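PDB 1UP7: 6-phospho-beta-glucosidase BglT from Thermotoga maritima, which hydrolyses cellobiose 6'-phosphate to glucose 6-phosphate and glucose, using NAD(+) and a manganese ion as cofactors. Local coordinates for residues A[2-7]-A[31-36]. Numbering follows the deposited sequence.
Sequences HMRIAV and IDEVIF
Arg4 bends alongside Glu33 on one face of the paired strands, and the bend at chi3 (-89°) turns its guanidinium edge to the carboxylate. NE, at 2.6 Å, and NH2, at 2.8 Å, both grip Glu33 OE2, NE taking the anti lone pair, with the two flat groups only 19° apart. Ile35 rises beside them: its CD1 lies over the rim of one guanidinium face, while CG2 sits in the notch formed by Arg4 CD and the small bump of Ala6 CB, Ile35 CG2 being 3.9 Å from that CB. A leucine in place of Arg4 would probably leave Glu33 OE2 without its charged mate and Gly69 and Ala70 without the donor NH1 gives their carbonyls. Residues 4-7 and 33-36 run parallel, joined by bonds such as Val7 N to Ile35 O, as first and second strands of the Rossmann-type NAD-binding domain; helix 15-25 makes the beta-alpha-beta crossover. On the face towards that helix, Val7 settles against the Phe36 ring, CB 3.6 Å from CD1, its CG2 branch touching both Phe36 CE1 and Val34 CG1. Ile5 reaches back with CD1 to meet Ile31 CD1 at 4.0 Å, and the bent Met3 chain brings CE onto Ile31 CG1. Just ahead of the strands, Asp32 OD2 accepts Met3 N at 2.7 Å, Asp32 N returns a bond to Met3 O, and ND1 of the His2 ring comes within 3.5 Å of Asp32 CB.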
ATOM      1  N   HIS A   2     -13.454 -32.905 -24.512  1.00 45.67           N
ATOM      2  CA  HIS A   2     -14.307 -33.690 -23.616  1.00 41.99           C
ATOM      3  C   HIS A   2     -14.152 -33.101 -22.201  1.00 37.09           C
ATOM      4  O   HIS A   2     -13.012 -32.956 -21.700  1.00 38.89           O
ATOM      5  CB  HIS A   2     -13.924 -35.183 -23.651  1.00 43.83           C
ATOM      6  CG  HIS A   2     -14.215 -35.928 -22.376  1.00 49.23           C
ATOM      7  ND1 HIS A   2     -15.282 -36.802 -22.249  1.00 53.33           N
ATOM      8  CD2 HIS A   2     -13.559 -35.963 -21.186  1.00 53.65           C
ATOM      9  CE1 HIS A   2     -15.282 -37.325 -21.034  1.00 54.45           C
ATOM     10  NE2 HIS A   2     -14.249 -36.830 -20.366  1.00 56.05           N
ATOM     11  N   MET A   3     -15.283 -32.796 -21.564  1.00 26.12           N
ATOM     12  CA  MET A   3     -15.348 -31.980 -20.343  1.00 23.47           C
ATOM     13  C   MET A   3     -16.154 -32.672 -19.237  1.00 21.96           C
ATOM     14  O   MET A   3     -17.279 -33.148 -19.454  1.00 21.68           O
ATOM     15  CB  MET A   3     -15.981 -30.624 -20.661  1.00 23.38           C
ATOM     16  CG  MET A   3     -15.648 -29.549 -19.664  1.00 23.88           C
ATOM     17  SD  MET A   3     -16.882 -29.425 -18.341  1.00 26.60           S
ATOM     18  CE  MET A   3     -17.972 -28.102 -18.927  1.00 25.06           C
ATOM     19  N   ARG A   4     -15.577 -32.721 -18.050  1.00 20.91           N
ATOM     20  CA  ARG A   4     -16.211 -33.416 -16.942  1.00 20.32           C
ATOM     21  C   ARG A   4     -16.357 -32.513 -15.718  1.00 18.86           C
ATOM     22  O   ARG A   4     -15.422 -31.819 -15.346  1.00 18.50           O
ATOM     23  CB  ARG A   4     -15.414 -34.675 -16.581  1.00 20.42           C
ATOM     24  CG  ARG A   4     -15.967 -35.347 -15.333  1.00 22.76           C
ATOM     25  CD  ARG A   4     -14.996 -36.198 -14.595  1.00 24.07           C
ATOM     26  NE  ARG A   4     -15.009 -37.569 -15.097  1.00 25.48           N
ATOM     27  CZ  ARG A   4     -14.452 -38.609 -14.452  1.00 27.57           C
ATOM     28  NH1 ARG A   4     -13.826 -38.424 -13.261  1.00 25.52           N
ATOM     29  NH2 ARG A   4     -14.514 -39.824 -15.009  1.00 23.20           N
ATOM     30  N   ILE A   5     -17.535 -32.539 -15.105  1.00 18.15           N
ATOM     31  CA  ILE A   5     -17.786 -31.812 -13.851  1.00 17.47           C
ATOM     32  C   ILE A   5     -17.942 -32.794 -12.683  1.00 17.50           C
ATOM     33  O   ILE A   5     -18.774 -33.697 -12.746  1.00 17.54           O
ATOM     34  CB  ILE A   5     -19.067 -30.939 -13.956  1.00 17.31           C
ATOM     35  CG1 ILE A   5     -19.032 -29.961 -15.146  1.00 16.48           C
ATOM     36  CG2 ILE A   5     -19.361 -30.211 -12.632  1.00 15.67           C
ATOM     37  CD1 ILE A   5     -20.398 -29.273 -15.346  1.00 15.17           C
ATOM     38  N   ALA A   6     -17.151 -32.619 -11.626  1.00 17.20           N
ATOM     39  CA  ALA A   6     -17.349 -33.399 -10.403  1.00 17.33           C
ATOM     40  C   ALA A   6     -18.196 -32.632  -9.386  1.00 17.30           C
ATOM     41  O   ALA A   6     -18.061 -31.410  -9.230  1.00 17.43           O
ATOM     42  CB  ALA A   6     -16.003 -33.828  -9.766  1.00 16.61           C
ATOM     43  N   VAL A   7     -19.087 -33.361  -8.720  1.00 16.83           N
ATOM     44  CA  VAL A   7     -19.950 -32.801  -7.699  1.00 16.43           C
ATOM     45  C   VAL A   7     -19.709 -33.544  -6.376  1.00 16.83           C
ATOM     46  O   VAL A   7     -20.000 -34.753  -6.267  1.00 16.50           O
ATOM     47  CB  VAL A   7     -21.462 -32.877  -8.082  1.00 15.84           C
ATOM     48  CG1 VAL A   7     -22.336 -32.319  -6.938  1.00 14.47           C
ATOM     49  CG2 VAL A   7     -21.753 -32.175  -9.369  1.00 14.38           C
ATOM     50  N   ILE A  31     -20.892 -30.455 -22.159  1.00 20.00           N
ATOM     51  CA  ILE A  31     -20.679 -31.187 -20.922  1.00 19.27           C
ATOM     52  C   ILE A  31     -20.787 -32.674 -21.252  1.00 19.34           C
ATOM     53  O   ILE A  31     -21.831 -33.136 -21.701  1.00 19.14           O
ATOM     54  CB  ILE A  31     -21.722 -30.777 -19.834  1.00 19.43           C
ATOM     55  CG1 ILE A  31     -21.563 -29.313 -19.418  1.00 19.47           C
ATOM     56  CG2 ILE A  31     -21.596 -31.659 -18.569  1.00 18.87           C
ATOM     57  CD1 ILE A  31     -22.738 -28.802 -18.584  1.00 18.76           C
ATOM     58  N   ASP A  32     -19.718 -33.432 -21.037  1.00 19.50           N
ATOM     59  CA  ASP A  32     -19.771 -34.852 -21.400  1.00 20.08           C
ATOM     60  C   ASP A  32     -20.250 -35.720 -20.259  1.00 19.85           C
ATOM     61  O   ASP A  32     -21.004 -36.665 -20.468  1.00 19.15           O
ATOM     62  CB  ASP A  32     -18.438 -35.343 -21.939  1.00 20.41           C
ATOM     63  CG  ASP A  32     -18.026 -34.596 -23.170  1.00 22.28           C
ATOM     64  OD1 ASP A  32     -18.489 -34.965 -24.269  1.00 24.72           O
ATOM     65  OD2 ASP A  32     -17.269 -33.600 -23.131  1.00 25.49           O
ATOM     66  N   GLU A  33     -19.811 -35.393 -19.045  1.00 19.94           N
ATOM     67  CA  GLU A  33     -20.250 -36.136 -17.876  1.00 19.90           C
ATOM     68  C   GLU A  33     -20.247 -35.322 -16.586  1.00 19.05           C
ATOM     69  O   GLU A  33     -19.461 -34.392 -16.403  1.00 18.97           O
ATOM     70  CB  GLU A  33     -19.475 -37.445 -17.723  1.00 20.33           C
ATOM     71  CG  GLU A  33     -17.962 -37.291 -17.800  1.00 24.30           C
ATOM     72  CD  GLU A  33     -17.224 -38.630 -17.801  1.00 26.98           C
ATOM     73  OE1 GLU A  33     -17.586 -39.493 -18.623  1.00 27.90           O
ATOM     74  OE2 GLU A  33     -16.287 -38.821 -16.978  1.00 28.60           O
ATOM     75  N   VAL A  34     -21.191 -35.664 -15.722  1.00 18.45           N
ATOM     76  CA  VAL A  34     -21.215 -35.180 -14.357  1.00 18.10           C
ATOM     77  C   VAL A  34     -21.047 -36.385 -13.436  1.00 18.02           C
ATOM     78  O   VAL A  34     -21.816 -37.347 -13.503  1.00 17.55           O
ATOM     79  CB  VAL A  34     -22.486 -34.361 -14.056  1.00 17.58           C
ATOM     80  CG1 VAL A  34     -22.453 -33.842 -12.640  1.00 16.04           C
ATOM     81  CG2 VAL A  34     -22.574 -33.176 -15.054  1.00 18.10           C
ATOM     82  N   ILE A  35     -19.999 -36.346 -12.625  1.00 17.82           N
ATOM     83  CA  ILE A  35     -19.733 -37.437 -11.702  1.00 17.84           C
ATOM     84  C   ILE A  35     -19.929 -36.995 -10.249  1.00 17.57           C
ATOM     85  O   ILE A  35     -19.491 -35.907  -9.844  1.00 17.70           O
ATOM     86  CB  ILE A  35     -18.346 -38.030 -11.950  1.00 17.80           C
ATOM     87  CG1 ILE A  35     -18.156 -39.297 -11.110  1.00 18.01           C
ATOM     88  CG2 ILE A  35     -17.289 -37.015 -11.608  1.00 17.78           C
ATOM     89  CD1 ILE A  35     -17.098 -40.261 -11.692  1.00 22.27           C
ATOM     90  N   PHE A  36     -20.578 -37.863  -9.485  1.00 16.91           N
ATOM     91  CA  PHE A  36     -21.022 -37.558  -8.137  1.00 17.05           C
ATOM     92  C   PHE A  36     -20.266 -38.389  -7.117  1.00 17.27           C
ATOM     93  O   PHE A  36     -20.064 -39.583  -7.328  1.00 17.16           O
ATOM     94  CB  PHE A  36     -22.545 -37.813  -7.999  1.00 16.56           C
ATOM     95  CG  PHE A  36     -23.387 -36.898  -8.823  1.00 16.03           C
ATOM     96  CD1 PHE A  36     -23.765 -35.643  -8.328  1.00 16.65           C
ATOM     97  CD2 PHE A  36     -23.775 -37.258 -10.109  1.00 15.93           C
ATOM     98  CE1 PHE A  36     -24.551 -34.762  -9.091  1.00 17.03           C
ATOM     99  CE2 PHE A  36     -24.552 -36.387 -10.903  1.00 17.01           C
ATOM    100  CZ  PHE A  36     -24.957 -35.130 -10.377  1.00 16.73           C
TER